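Local coordinates for histidine triad protein (Plasmodium falciparum 3D7, PDB 5CS2) that probably hydrolyses diadenosine triphosphate to AMP and ADP as a member of the histidine triad family, and is bound by cyclomarin A, at residues E34-V46 and P53-K65. Sequence-based numbering, arbitrary orientation.
Sequences EVFITTKYSYGFV and PGHILLTTLKKKK
Strands 42-46 and 56-60 run antiparallel, their axes 4.7 Å apart at 156°, and Tyr43 with Thr59 and Phe45 with Leu57 form the hydrogen-bonded pairs. The four bonds are fairly straight, from 2.9 Å for Tyr43 N to Thr59 O up to 3.0 Å for Leu57 N to Phe45 O. Past the strand end Leu61 N donates to Tyr41 O, 2.8 Å away, from above the carbonyl plane; a water donates to the same oxygen and accepts from Lys62 N, bridging the two.

Both aromatic rings lie over the neighbouring strand, because chi1 of Tyr43 (72°) and of Phe45 (64°) sets CG between the backbone N and the carbonyl carbon. Thr59 CG2 sits over one face of the Tyr43 ring, 3.7 Å from its centroid, in a CH-pi contact, and also reaches the edge of the Phe45 ring. Leu57 CB lies over one face of the Phe45 ring, toward its rim, in a second CH-pi contact, while Leu57 CD1 comes within 3.5 Å of Phe45 CE2. Thr59 OG1 turns instead to Val115 O, and Tyr43 OH to Glu24 O. Beyond the strand, Leu61 reaches back to the 39-41 turn, CD1 near Thr39 O and CD2 3.6 Å from Tyr43 CD1.

On the other side of the sheet Gly44 bears no side chain, and the Phe36 ring from strand 35-38 lies across it, with Gly44 O over the ring centre and Phe36 CE2 3.7 Å from Ile56 CG2. Helices 72-93 and 181-199 supply Met85 and Ile191 against this ring.

Strand 56-60 then pairs with strand 116-122, which carries the predicted nucleophile His116. Just before strand 56-60, His55 NE2 hydrogen-bonds to ND1 of His118, a predicted substrate-binding residue, placing this antiparallel meander of the HIT-domain sheet beside the probable nucleotide site.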
loop_
_atom_site.group_PDB
_atom_site.type_symbol
_atom_site.label_atom_id
_atom_site.label_comp_id
_atom_site.label_asym_id
_atom_site.label_seq_id
_atom_site.Cartn_x
_atom_site.Cartn_y
_atom_site.Cartn_z
ATOM N N GLU A 34 -6.151 8.952 -20.719
ATOM C CA GLU A 34 -6.665 8.281 -19.514
ATOM C C GLU A 34 -5.789 8.491 -18.280
ATOM O O GLU A 34 -6.168 8.064 -17.188
ATOM C CB GLU A 34 -6.795 6.769 -19.797
ATOM C CG GLU A 34 -7.643 6.454 -21.021
ATOM C CD GLU A 34 -7.590 5.008 -21.489
ATOM O OE1 GLU A 34 -6.723 4.241 -21.006
ATOM O OE2 GLU A 34 -8.410 4.645 -22.362
ATOM N N VAL A 35 -4.657 9.132 -18.452
ATOM C CA VAL A 35 -3.644 9.364 -17.423
ATOM C C VAL A 35 -3.910 10.723 -16.771
ATOM O O VAL A 35 -4.005 11.719 -17.469
ATOM C CB VAL A 35 -2.213 9.286 -18.003
ATOM C CG1 VAL A 35 -1.157 9.629 -16.954
ATOM C CG2 VAL A 35 -1.947 7.904 -18.621
ATOM N N PHE A 36 -4.000 10.756 -15.463
ATOM C CA PHE A 36 -4.250 12.038 -14.768
ATOM C C PHE A 36 -3.005 12.590 -14.059
ATOM O O PHE A 36 -3.013 13.748 -13.638
ATOM C CB PHE A 36 -5.445 11.912 -13.830
ATOM C CG PHE A 36 -5.388 10.707 -12.918
ATOM C CD1 PHE A 36 -4.548 10.695 -11.802
ATOM C CD2 PHE A 36 -6.184 9.593 -13.162
ATOM C CE1 PHE A 36 -4.477 9.563 -10.968
ATOM C CE2 PHE A 36 -6.153 8.487 -12.299
ATOM C CZ PHE A 36 -5.286 8.470 -11.222
ATOM N N ILE A 37 -1.938 11.766 -13.858
ATOM C CA ILE A 37 -0.736 12.260 -13.212
ATOM C C ILE A 37 0.447 11.381 -13.604
ATOM O O ILE A 37 0.288 10.168 -13.700
ATOM C CB ILE A 37 -0.883 12.322 -11.642
ATOM C CG1 ILE A 37 0.299 13.074 -10.984
ATOM C CG2 ILE A 37 -1.069 10.909 -11.022
ATOM C CD1 ILE A 37 -0.007 13.602 -9.501
ATOM N N THR A 38 1.609 11.997 -13.752
ATOM C CA THR A 38 2.888 11.363 -14.002
ATOM C C THR A 38 3.871 11.936 -13.000
ATOM O O THR A 38 3.894 13.151 -12.779
ATOM C CB THR A 38 3.347 11.588 -15.472
ATOM O OG1 THR A 38 2.283 11.182 -16.331
ATOM C CG2 THR A 38 4.604 10.802 -15.820
ATOM N N THR A 39 4.678 11.048 -12.373
ATOM C CA THR A 39 5.683 11.399 -11.370
ATOM C C THR A 39 7.041 10.919 -11.873
ATOM O O THR A 39 7.133 10.414 -12.997
ATOM C CB THR A 39 5.298 10.825 -9.975
ATOM O OG1 THR A 39 5.496 9.412 -10.029
ATOM C CG2 THR A 39 3.850 11.136 -9.585
ATOM N N LYS A 40 8.082 11.059 -11.049
ATOM C CA LYS A 40 9.433 10.643 -11.400
ATOM C C LYS A 40 9.485 9.150 -11.761
ATOM O O LYS A 40 10.196 8.789 -12.692
ATOM C CB LYS A 40 10.402 10.957 -10.247
ATOM C CG LYS A 40 11.872 10.705 -10.583
ATOM C CD LYS A 40 12.800 11.197 -9.480
ATOM C CE LYS A 40 14.253 10.987 -9.833
ATOM N NZ LYS A 40 15.159 11.620 -8.835
ATOM N N TYR A 41 8.719 8.296 -11.042
ATOM C CA TYR A 41 8.727 6.835 -11.247
ATOM C C TYR A 41 7.373 6.191 -11.499
ATOM O O TYR A 41 7.325 4.995 -11.792
ATOM C CB TYR A 41 9.373 6.157 -10.030
ATOM C CG TYR A 41 10.795 6.577 -9.751
ATOM C CD1 TYR A 41 11.856 6.052 -10.484
ATOM C CD2 TYR A 41 11.088 7.477 -8.734
ATOM C CE1 TYR A 41 13.172 6.437 -10.226
ATOM C CE2 TYR A 41 12.402 7.833 -8.439
ATOM C CZ TYR A 41 13.438 7.345 -9.215
ATOM O OH TYR A 41 14.727 7.730 -8.934
ATOM N N SER A 42 6.270 6.925 -11.384
ATOM C CA SER A 42 4.951 6.291 -11.474
ATOM C C SER A 42 3.978 7.110 -12.297
ATOM O O SER A 42 4.308 8.219 -12.718
ATOM C CB SER A 42 4.359 6.186 -10.063
ATOM O OG SER A 42 5.263 5.633 -9.133
ATOM N N TYR A 43 2.790 6.578 -12.495
ATOM C CA TYR A 43 1.694 7.290 -13.118
ATOM C C TYR A 43 0.362 6.756 -12.634
ATOM O O TYR A 43 0.281 5.648 -12.123
ATOM C CB TYR A 43 1.810 7.371 -14.646
ATOM C CG TYR A 43 1.563 6.086 -15.391
ATOM C CD1 TYR A 43 2.592 5.173 -15.599
ATOM C CD2 TYR A 43 0.316 5.803 -15.936
ATOM C CE1 TYR A 43 2.381 4.012 -16.349
ATOM C CE2 TYR A 43 0.090 4.637 -16.668
ATOM C CZ TYR A 43 1.135 3.763 -16.895
ATOM O OH TYR A 43 0.903 2.603 -17.616
ATOM N N GLY A 44 -0.653 7.584 -12.727
ATOM C CA GLY A 44 -2.001 7.255 -12.308
ATOM C C GLY A 44 -2.918 7.346 -13.496
ATOM O O GLY A 44 -2.828 8.294 -14.282
ATOM N N PHE A 45 -3.774 6.358 -13.648
ATOM C CA PHE A 45 -4.718 6.330 -14.749
ATOM C C PHE A 45 -6.071 5.771 -14.349
ATOM O O PHE A 45 -6.184 5.012 -13.369
ATOM C CB PHE A 45 -4.112 5.611 -15.966
ATOM C CG PHE A 45 -3.795 4.144 -15.746
ATOM C CD1 PHE A 45 -2.662 3.760 -15.034
ATOM C CD2 PHE A 45 -4.621 3.160 -16.252
ATOM C CE1 PHE A 45 -2.368 2.402 -14.825
ATOM C CE2 PHE A 45 -4.299 1.801 -16.082
ATOM C CZ PHE A 45 -3.174 1.441 -15.379
ATOM N N VAL A 46 -7.130 6.226 -15.038
ATOM C CA VAL A 46 -8.493 5.767 -14.760
ATOM C C VAL A 46 -8.659 4.325 -15.234
ATOM O O VAL A 46 -8.065 3.928 -16.232
ATOM C CB VAL A 46 -9.616 6.693 -15.299
ATOM C CG1 VAL A 46 -9.676 8.002 -14.515
ATOM C CG2 VAL A 46 -9.457 6.955 -16.797
ATOM N N PRO A 53 -17.455 3.555 -8.847
ATOM C CA PRO A 53 -17.006 4.858 -9.402
ATOM C C PRO A 53 -15.747 5.429 -8.753
ATOM O O PRO A 53 -15.573 5.359 -7.545
ATOM C CB PRO A 53 -18.198 5.794 -9.149
ATOM C CG PRO A 53 -19.359 4.908 -8.936
ATOM C CD PRO A 53 -18.846 3.634 -8.349
ATOM N N GLY A 54 -14.877 5.999 -9.570
ATOM C CA GLY A 54 -13.638 6.586 -9.071
ATOM C C GLY A 54 -12.498 5.606 -8.876
ATOM O O GLY A 54 -11.415 6.012 -8.461
ATOM N N HIS A 55 -12.701 4.351 -9.269
ATOM C CA HIS A 55 -11.660 3.299 -9.206
ATOM C C HIS A 55 -10.509 3.685 -10.123
ATOM O O HIS A 55 -10.682 3.805 -11.343
ATOM C CB HIS A 55 -12.264 1.951 -9.635
ATOM C CG HIS A 55 -11.375 0.744 -9.477
ATOM N ND1 HIS A 55 -11.897 -0.537 -9.576
ATOM C CD2 HIS A 55 -10.043 0.656 -9.259
ATOM C CE1 HIS A 55 -10.870 -1.357 -9.409
ATOM N NE2 HIS A 55 -9.738 -0.690 -9.191
ATOM N N ILE A 56 -9.344 3.943 -9.532
ATOM C CA ILE A 56 -8.148 4.338 -10.253
ATOM C C ILE A 56 -7.002 3.367 -10.010
ATOM O O ILE A 56 -7.015 2.612 -9.035
ATOM C CB ILE A 56 -7.725 5.784 -9.960
ATOM C CG1 ILE A 56 -7.502 5.961 -8.427
ATOM C CG2 ILE A 56 -8.831 6.783 -10.495
ATOM C CD1 ILE A 56 -6.724 7.185 -8.057
ATOM N N LEU A 57 -6.010 3.437 -10.879
ATOM C CA LEU A 57 -4.816 2.581 -10.806
ATOM C C LEU A 57 -3.566 3.417 -10.784
ATOM O O LEU A 57 -3.486 4.415 -11.506
ATOM C CB LEU A 57 -4.793 1.641 -12.037
ATOM C CG LEU A 57 -6.028 0.749 -12.202
ATOM C CD1 LEU A 57 -6.110 0.165 -13.590
ATOM C CD2 LEU A 57 -6.099 -0.310 -11.118
ATOM N N LEU A 58 -2.560 2.991 -10.002
ATOM C CA LEU A 58 -1.246 3.639 -9.981
ATOM C C LEU A 58 -0.235 2.577 -10.369
ATOM O O LEU A 58 -0.339 1.453 -9.877
ATOM C CB LEU A 58 -0.861 4.168 -8.596
ATOM C CG LEU A 58 -1.879 5.074 -7.889
ATOM C CD1 LEU A 58 -1.257 5.669 -6.656
ATOM C CD2 LEU A 58 -2.328 6.228 -8.753
ATOM N N THR A 59 0.711 2.909 -11.252
ATOM C CA THR A 59 1.691 1.896 -11.637
ATOM C C THR A 59 3.035 2.533 -11.826
ATOM O O THR A 59 3.133 3.764 -11.892
ATOM C CB THR A 59 1.197 1.082 -12.860
ATOM O OG1 THR A 59 2.009 -0.096 -13.013
ATOM C CG2 THR A 59 1.269 1.850 -14.131
ATOM N N THR A 60 4.081 1.709 -11.947
ATOM C CA THR A 60 5.434 2.205 -12.165
ATOM C C THR A 60 5.636 2.484 -13.643
ATOM O O THR A 60 5.035 1.809 -14.465
ATOM C CB THR A 60 6.466 1.175 -11.689
ATOM O OG1 THR A 60 6.077 -0.080 -12.246
ATOM C CG2 THR A 60 6.535 1.079 -10.160
ATOM N N LEU A 61 6.456 3.488 -13.990
ATOM C CA LEU A 61 6.702 3.803 -15.400
ATOM C C LEU A 61 7.511 2.653 -16.029
ATOM O O LEU A 61 7.292 2.307 -17.196
ATOM C CB LEU A 61 7.455 5.144 -15.527
ATOM C CG LEU A 61 6.612 6.412 -15.333
ATOM C CD1 LEU A 61 7.483 7.619 -14.980
ATOM C CD2 LEU A 61 5.731 6.706 -16.540
ATOM N N LYS A 62 8.415 2.053 -15.228
ATOM C CA LYS A 62 9.213 0.887 -15.620
ATOM C C LYS A 62 8.422 -0.385 -15.308
ATOM O O LYS A 62 7.887 -0.524 -14.204
ATOM C CB LYS A 62 10.579 0.892 -14.905
ATOM C CG LYS A 62 11.487 -0.259 -15.344
ATOM C CD LYS A 62 12.979 0.049 -15.227
ATOM C CE LYS A 62 13.838 -1.092 -15.749
ATOM N NZ LYS A 62 13.667 -1.316 -17.216
ATOM N N LYS A 63 8.321 -1.309 -16.285
ATOM C CA LYS A 63 7.586 -2.552 -16.086
ATOM C C LYS A 63 8.339 -3.455 -15.103
ATOM O O LYS A 63 9.485 -3.835 -15.350
ATOM C CB LYS A 63 7.331 -3.273 -17.417
ATOM C CG LYS A 63 6.274 -4.352 -17.306
ATOM C CD LYS A 63 6.456 -5.431 -18.360
ATOM C CE LYS A 63 5.631 -6.646 -18.042
ATOM N NZ LYS A 63 6.299 -7.557 -17.071
ATOM N N LYS A 64 7.714 -3.712 -13.947
ATOM C CA LYS A 64 8.233 -4.582 -12.892
ATOM C C LYS A 64 7.065 -5.434 -12.458
ATOM O O LYS A 64 5.976 -4.900 -12.253
ATOM C CB LYS A 64 8.845 -3.773 -11.755
ATOM C CG LYS A 64 10.287 -3.389 -12.079
ATOM C CD LYS A 64 10.792 -2.223 -11.283
ATOM C CE LYS A 64 12.152 -1.796 -11.798
ATOM N NZ LYS A 64 13.118 -1.474 -10.705
ATOM N N LYS A 65 7.250 -6.764 -12.395
ATOM C CA LYS A 65 6.142 -7.685 -12.124
ATOM C C LYS A 65 5.647 -7.707 -10.674
ATOM O O LYS A 65 4.437 -7.642 -10.424
ATOM C CB LYS A 65 6.504 -9.118 -12.572
ATOM C CG LYS A 65 5.321 -10.081 -12.524
ATOM C CD LYS A 65 5.704 -11.478 -12.983
ATOM C CE LYS A 65 4.519 -12.400 -12.946
ATOM N NZ LYS A 65 4.894 -13.777 -13.352
HETATM O O HOH W 1 9.525 3.228 -12.491
#